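Local coordinates for MSHA biogenesis protein MshE (Vibrio cholerae, PDB 5HTL) that binds the second messenger cyclic di-GMP through its MshEN module and probably passes this signal on to the biogenesis of the MSHA pilus, at residues I76-V79 and P80-P83; I67-R71 and A72-I76; L13-E17 and G18-E22. All coordinates share one frame; numbering follows the deposited sequence.

Overall arrangement
Contacts 1 and 2 follow one another in the long connection between helices 51-62 and 84-90. They share Ile76 and meet where Val79 CG2 packs on Val74 CG1 at 3.8 Å, with centres about 13 Å apart. Both lean on strand 92-98 and helix 134-144. Contact 3, at the end of helix 10-16, packs against helix 51-62, about 16 Å from contact 2 and about 26 Å from contact 1 between nearest atoms. All three are partly buried, but their chemistry differs: contact 1 is a short 3-10 turn with two successive backbone bonds, contact 2 a carboxylate-stabilised turn beside the second subunit, and contact 3 a helix C-terminus closed by a Schellman motif at Gly18 and Ile19 over an apolar patch.

Contact 1: residues I76-V79 and P80-P83; sequences IDAV and PLLP
Ala78 and Val79 each offer a backbone carbonyl to the amide three residues ahead, and these two successive i+3 to i bonds define a short 3-10 turn. Leu81 N reaches Ala78 O over 3.1 Å and Leu82 N reaches Val79 O over 3.3 Å. The N-H groups point well at their acceptors, at 158° and 159°, although Leu81 N approaches from above the carbonyl plane. Pro80 occupies the position whose amide would answer Asp77 O in the same i+3 pattern, but its nitrogen has no hydrogen to give. Its ring carbons lie against the preceding carbonyls instead, CD 3.4 Å from Ile76 O and CG 3.5 Å from Asp77 O, so the bonded turn starts only at Ala78.

Among the side chains, Val79 and Pro80 cross at about a right angle. Val79 places CG1 opposite its own nitrogen and next to its carbonyl carbon (chi1 171°), which brings that methyl within 3.5 Å of Pro80 N. Leu81 folds back over the turn: its CG comes 3.2 Å from Ala78 O, the same oxygen that its amide uses, and its CD1 comes 4.4 Å from Ala78 CB.

The turn delivers the chain to Pro83, the N-cap of helix 84-90. Ala78 and Leu81 lie on Arg97 and Val79 on Leu93 of strand 92-98. Val79 also meets Tyr144 of helix 134-144, while Leu82 touches both Val94 of that strand and Leu118 of helix 112-121.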
# COMPACT_ATOMS: atom_id res chain seq x y z
N ILE A 76 4.84 20.85 -3.12
CA ILE A 76 4.13 21.65 -4.12
C ILE A 76 4.85 21.64 -5.48
O ILE A 76 4.24 21.91 -6.51
CB ILE A 76 3.85 23.08 -3.57
CG1 ILE A 76 3.08 22.99 -2.25
CG2 ILE A 76 3.06 23.91 -4.56
CD1 ILE A 76 2.66 24.34 -1.68
N ASP A 77 6.14 21.29 -5.47
CA ASP A 77 6.91 21.10 -6.71
C ASP A 77 6.65 19.76 -7.38
O ASP A 77 6.98 19.57 -8.55
CB ASP A 77 8.41 21.23 -6.45
CG ASP A 77 9.01 22.46 -7.10
OD1 ASP A 77 9.68 22.31 -8.14
OD2 ASP A 77 8.82 23.58 -6.57
N ALA A 78 6.09 18.81 -6.64
CA ALA A 78 5.85 17.49 -7.18
C ALA A 78 4.47 17.43 -7.83
O ALA A 78 4.24 16.65 -8.76
CB ALA A 78 5.97 16.44 -6.08
N VAL A 79 3.57 18.28 -7.33
CA VAL A 79 2.19 18.32 -7.83
C VAL A 79 2.09 18.38 -9.37
O VAL A 79 1.40 17.55 -9.96
CB VAL A 79 1.38 19.48 -7.19
CG1 VAL A 79 0.03 19.64 -7.88
CG2 VAL A 79 1.21 19.24 -5.70
N PRO A 80 2.81 19.33 -10.02
CA PRO A 80 2.68 19.46 -11.48
C PRO A 80 3.08 18.26 -12.34
O PRO A 80 2.80 18.31 -13.54
CB PRO A 80 3.60 20.65 -11.81
CG PRO A 80 4.45 20.84 -10.62
CD PRO A 80 3.61 20.43 -9.46
N LEU A 81 3.73 17.26 -11.78
CA LEU A 81 4.12 16.08 -12.54
C LEU A 81 2.92 15.38 -13.17
O LEU A 81 3.03 14.74 -14.22
CB LEU A 81 4.92 15.11 -11.66
CG LEU A 81 6.19 15.76 -11.11
CD1 LEU A 81 6.92 14.88 -10.11
CD2 LEU A 81 7.13 16.19 -12.23
N LEU A 82 1.76 15.52 -12.53
CA LEU A 82 0.51 15.07 -13.12
C LEU A 82 -0.25 16.31 -13.56
O LEU A 82 -0.58 17.16 -12.73
CB LEU A 82 -0.30 14.30 -12.08
CG LEU A 82 -1.61 13.65 -12.50
CD1 LEU A 82 -1.36 12.60 -13.56
CD2 LEU A 82 -2.29 13.02 -11.29
N PRO A 83 -0.52 16.45 -14.87
CA PRO A 83 -1.25 17.65 -15.30
C PRO A 83 -2.62 17.74 -14.63
O PRO A 83 -3.24 16.70 -14.35
CB PRO A 83 -1.39 17.45 -16.81
CG PRO A 83 -0.26 16.52 -17.17
CD PRO A 83 -0.13 15.60 -16.00

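Contact 2: residues I67-R71 and A72-I76; sequences IDLSR and AHVDI
Asp68 and Ala72 close a turn whose backbone carries the Arg71 N to Asp68 O bond of a type I beta turn, with Leu69 and Ser70 at its corners. Asp68 also makes it an Asx turn: OD1 accepts Ser70 N in a weak bond (3.1 Å) and takes the Ser70 hydroxyl OG at 2.6 Å, from the syn side and 26° out of the carboxylate plane. With Gln136 NE2 of helix 134-144, three donors, one of them weak, meet this oxygen. Asp68 O has a second, weak, partner in Ala72 N at 2.8 Å, where the N-H is bent to 120°.

Ala72 CB sits 3.2 Å from Asp68 O and, more loosely, 4.4 Å from Ile67 CD1. Leu69 starts away from 72-76, but with CG opposite its backbone N (chi1 -173°) its end comes nearer, and CD1 touches Val74 CG2 at 3.9 Å. Both side chains lie on Ile95 of strand 92-98. Asp68 and Arg71 pack on Asn34 of the second subunit and Ala72 on its Lys33. A water bridges Leu69 O, at a short 2.5 Å, and Ala72 O, at 2.8 Å, donating to both.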
# COMPACT_ATOMS: atom_id res chain seq x y z
N ILE A 67 -4.82 10.09 5.02
CA ILE A 67 -4.17 11.35 5.37
C ILE A 67 -5.19 12.47 5.51
O ILE A 67 -6.27 12.42 4.92
CB ILE A 67 -3.08 11.78 4.34
CG1 ILE A 67 -3.66 11.98 2.94
CG2 ILE A 67 -1.95 10.75 4.34
CD1 ILE A 67 -2.75 12.79 2.03
N ASP A 68 -4.83 13.45 6.33
CA ASP A 68 -5.57 14.70 6.38
C ASP A 68 -4.89 15.64 5.40
O ASP A 68 -3.94 16.34 5.75
CB ASP A 68 -5.53 15.28 7.79
CG ASP A 68 -6.30 16.58 7.91
OD1 ASP A 68 -6.80 17.09 6.88
OD2 ASP A 68 -6.40 17.09 9.04
N LEU A 69 -5.40 15.68 4.18
CA LEU A 69 -4.77 16.44 3.13
C LEU A 69 -4.85 17.96 3.36
O LEU A 69 -4.08 18.73 2.78
CB LEU A 69 -5.36 16.02 1.79
CG LEU A 69 -4.74 16.56 0.51
CD1 LEU A 69 -3.23 16.33 0.47
CD2 LEU A 69 -5.43 15.92 -0.69
N SER A 70 -5.76 18.39 4.23
CA SER A 70 -5.88 19.81 4.56
C SER A 70 -4.70 20.30 5.39
O SER A 70 -4.45 21.50 5.51
CB SER A 70 -7.18 20.08 5.32
OG SER A 70 -7.07 19.69 6.68
N ARG A 71 -3.95 19.37 5.97
CA ARG A 71 -2.85 19.72 6.85
C ARG A 71 -1.57 19.01 6.47
O ARG A 71 -0.51 19.31 7.01
CB ARG A 71 -3.20 19.37 8.30
CG ARG A 71 -4.00 20.44 9.00
CD ARG A 71 -4.26 20.06 10.44
NE ARG A 71 -3.65 20.99 11.37
CZ ARG A 71 -3.08 20.62 12.52
NH1 ARG A 71 -3.04 19.34 12.85
NH2 ARG A 71 -2.54 21.53 13.32
N ALA A 72 -1.68 18.05 5.56
CA ALA A 72 -0.54 17.20 5.25
C ALA A 72 0.57 17.94 4.52
O ALA A 72 0.34 18.94 3.83
CB ALA A 72 -0.99 15.98 4.46
N HIS A 73 1.78 17.44 4.69
CA HIS A 73 2.92 17.88 3.90
C HIS A 73 2.65 17.54 2.44
O HIS A 73 2.29 16.41 2.10
CB HIS A 73 4.18 17.15 4.37
CG HIS A 73 5.39 17.45 3.53
ND1 HIS A 73 6.25 18.48 3.83
CD2 HIS A 73 5.86 16.87 2.41
CE1 HIS A 73 7.21 18.52 2.92
NE2 HIS A 73 7.00 17.55 2.05
N VAL A 74 2.79 18.54 1.59
CA VAL A 74 2.68 18.34 0.16
C VAL A 74 3.86 19.02 -0.49
O VAL A 74 4.11 20.21 -0.25
CB VAL A 74 1.38 18.92 -0.40
CG1 VAL A 74 1.38 18.83 -1.91
CG2 VAL A 74 0.18 18.19 0.18
N ASP A 75 4.61 18.26 -1.27
CA ASP A 75 5.68 18.83 -2.07
C ASP A 75 5.04 19.54 -3.26
O ASP A 75 4.72 18.91 -4.27
CB ASP A 75 6.65 17.75 -2.53
CG ASP A 75 7.87 18.32 -3.26
OD1 ASP A 75 7.89 19.54 -3.55
OD2 ASP A 75 8.80 17.54 -3.55
N ILE A 76 4.84 20.85 -3.12
CA ILE A 76 4.13 21.65 -4.12
C ILE A 76 4.85 21.64 -5.48
O ILE A 76 4.24 21.91 -6.51
CB ILE A 76 3.85 23.08 -3.57
CG1 ILE A 76 3.08 22.99 -2.25
CG2 ILE A 76 3.06 23.91 -4.56
CD1 ILE A 76 2.66 24.34 -1.68
O HOH W 1 -2.03 20.18 3.16

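Contact 3: residues L13-E17 and G18-E22; sequences LLVEE and GIVSE
Val20 sets its CG2 methyl against the last turn of helix 10-16, 3.7 Å from Leu14 CB and 4.0 Å from Val15 CG2. Its CG1 lies anti to the carbonyl carbon (chi1 -54°), which leaves CG2 between the backbone N and the carbonyl carbon, facing the helix. Beside it, the Leu14 and Ile19 side chains run askew, with Leu14 CD2 4.0 Å from Ile19 CB. This apolar patch backs a Schellman motif, the standard glycine-terminated helix end. Ile19 N donates to Leu14 O at 2.8 Å, with a C=O...N angle of 170°, and Gly18 N donates to Val15 O at 3.1 Å from above its plane. Gly18, with phi of 74°, is the C-prime residue. Leu14 O accepts a second time, from Val20 N at 3.3 Å, so one carbonyl receives two successive amides.

Outward, the Val15 CA hydrogen points at Val20 O, with 3.4 Å between CA and O. A water then bridges Val15 O and Val20 O, donating to both, and Val15 CG1 meets the aliphatic CG of Glu22. At the polar edge, Glu16 turns away to a salt bridge with Lys8.

The side chain of Val15 lies about 6 Å from a bound cyclic di-GMP. Leu14 and Ile19 rest on Phe57 of helix 51-62, and Ile19 also touches its Gln53. Ser21 then caps the start of helix 22-32, so the link turns directly from one helix into the next.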
# COMPACT_ATOMS: atom_id res chain seq x y z
N LEU A 13 -14.95 -7.81 6.26
CA LEU A 13 -14.14 -6.95 7.11
C LEU A 13 -15.03 -6.11 8.03
O LEU A 13 -14.79 -6.01 9.24
CB LEU A 13 -13.26 -6.05 6.23
CG LEU A 13 -12.27 -5.09 6.88
CD1 LEU A 13 -11.17 -4.75 5.89
CD2 LEU A 13 -12.93 -3.81 7.32
N LEU A 14 -16.06 -5.48 7.45
CA LEU A 14 -16.95 -4.63 8.22
C LEU A 14 -17.76 -5.41 9.26
O LEU A 14 -18.07 -4.89 10.32
CB LEU A 14 -17.89 -3.88 7.28
CG LEU A 14 -17.20 -2.87 6.36
CD1 LEU A 14 -18.19 -2.33 5.34
CD2 LEU A 14 -16.62 -1.73 7.17
N VAL A 15 -18.13 -6.64 8.94
CA VAL A 15 -18.87 -7.45 9.90
C VAL A 15 -17.96 -7.89 11.04
O VAL A 15 -18.34 -7.80 12.20
CB VAL A 15 -19.50 -8.68 9.24
CG1 VAL A 15 -20.10 -9.61 10.30
CG2 VAL A 15 -20.56 -8.26 8.26
N GLU A 16 -16.77 -8.36 10.69
CA GLU A 16 -15.83 -8.84 11.70
C GLU A 16 -15.40 -7.75 12.65
O GLU A 16 -15.15 -8.01 13.82
CB GLU A 16 -14.62 -9.48 11.04
CG GLU A 16 -14.92 -10.81 10.37
CD GLU A 16 -13.70 -11.41 9.71
OE1 GLU A 16 -12.58 -10.97 10.04
OE2 GLU A 16 -13.87 -12.32 8.87
N GLU A 17 -15.30 -6.52 12.16
CA GLU A 17 -14.87 -5.43 13.02
C GLU A 17 -16.03 -4.70 13.69
O GLU A 17 -15.85 -3.67 14.35
CB GLU A 17 -13.91 -4.49 12.29
CG GLU A 17 -12.60 -5.19 11.91
CD GLU A 17 -12.03 -6.05 13.05
OE1 GLU A 17 -12.06 -5.62 14.22
OE2 GLU A 17 -11.54 -7.16 12.76
N GLY A 18 -17.23 -5.27 13.54
CA GLY A 18 -18.40 -4.83 14.27
C GLY A 18 -18.99 -3.53 13.80
O GLY A 18 -19.61 -2.79 14.57
N ILE A 19 -18.81 -3.25 12.50
CA ILE A 19 -19.26 -1.99 11.92
C ILE A 19 -20.65 -2.15 11.33
O ILE A 19 -21.52 -1.31 11.54
CB ILE A 19 -18.28 -1.51 10.83
CG1 ILE A 19 -16.85 -1.50 11.37
CG2 ILE A 19 -18.69 -0.15 10.33
CD1 ILE A 19 -16.67 -0.63 12.61
N VAL A 20 -20.85 -3.22 10.57
CA VAL A 20 -22.17 -3.53 10.04
C VAL A 20 -22.55 -4.95 10.43
O VAL A 20 -21.67 -5.77 10.73
CB VAL A 20 -22.25 -3.35 8.51
CG1 VAL A 20 -21.79 -1.94 8.10
CG2 VAL A 20 -21.50 -4.44 7.77
N SER A 21 -23.84 -5.26 10.43
CA SER A 21 -24.30 -6.58 10.85
C SER A 21 -24.41 -7.56 9.68
O SER A 21 -24.44 -7.15 8.51
CB SER A 21 -25.63 -6.48 11.59
OG SER A 21 -26.70 -6.36 10.67
N GLU A 22 -24.49 -8.85 9.97
CA GLU A 22 -24.62 -9.86 8.93
C GLU A 22 -25.87 -9.65 8.07
O GLU A 22 -25.80 -9.74 6.86
CB GLU A 22 -24.63 -11.27 9.53
CG GLU A 22 -23.30 -11.73 10.09
CD GLU A 22 -23.24 -13.23 10.28
OE1 GLU A 22 -23.08 -13.69 11.43
OE2 GLU A 22 -23.36 -13.96 9.26
O HOH W 2 -20.89 -7.02 13.04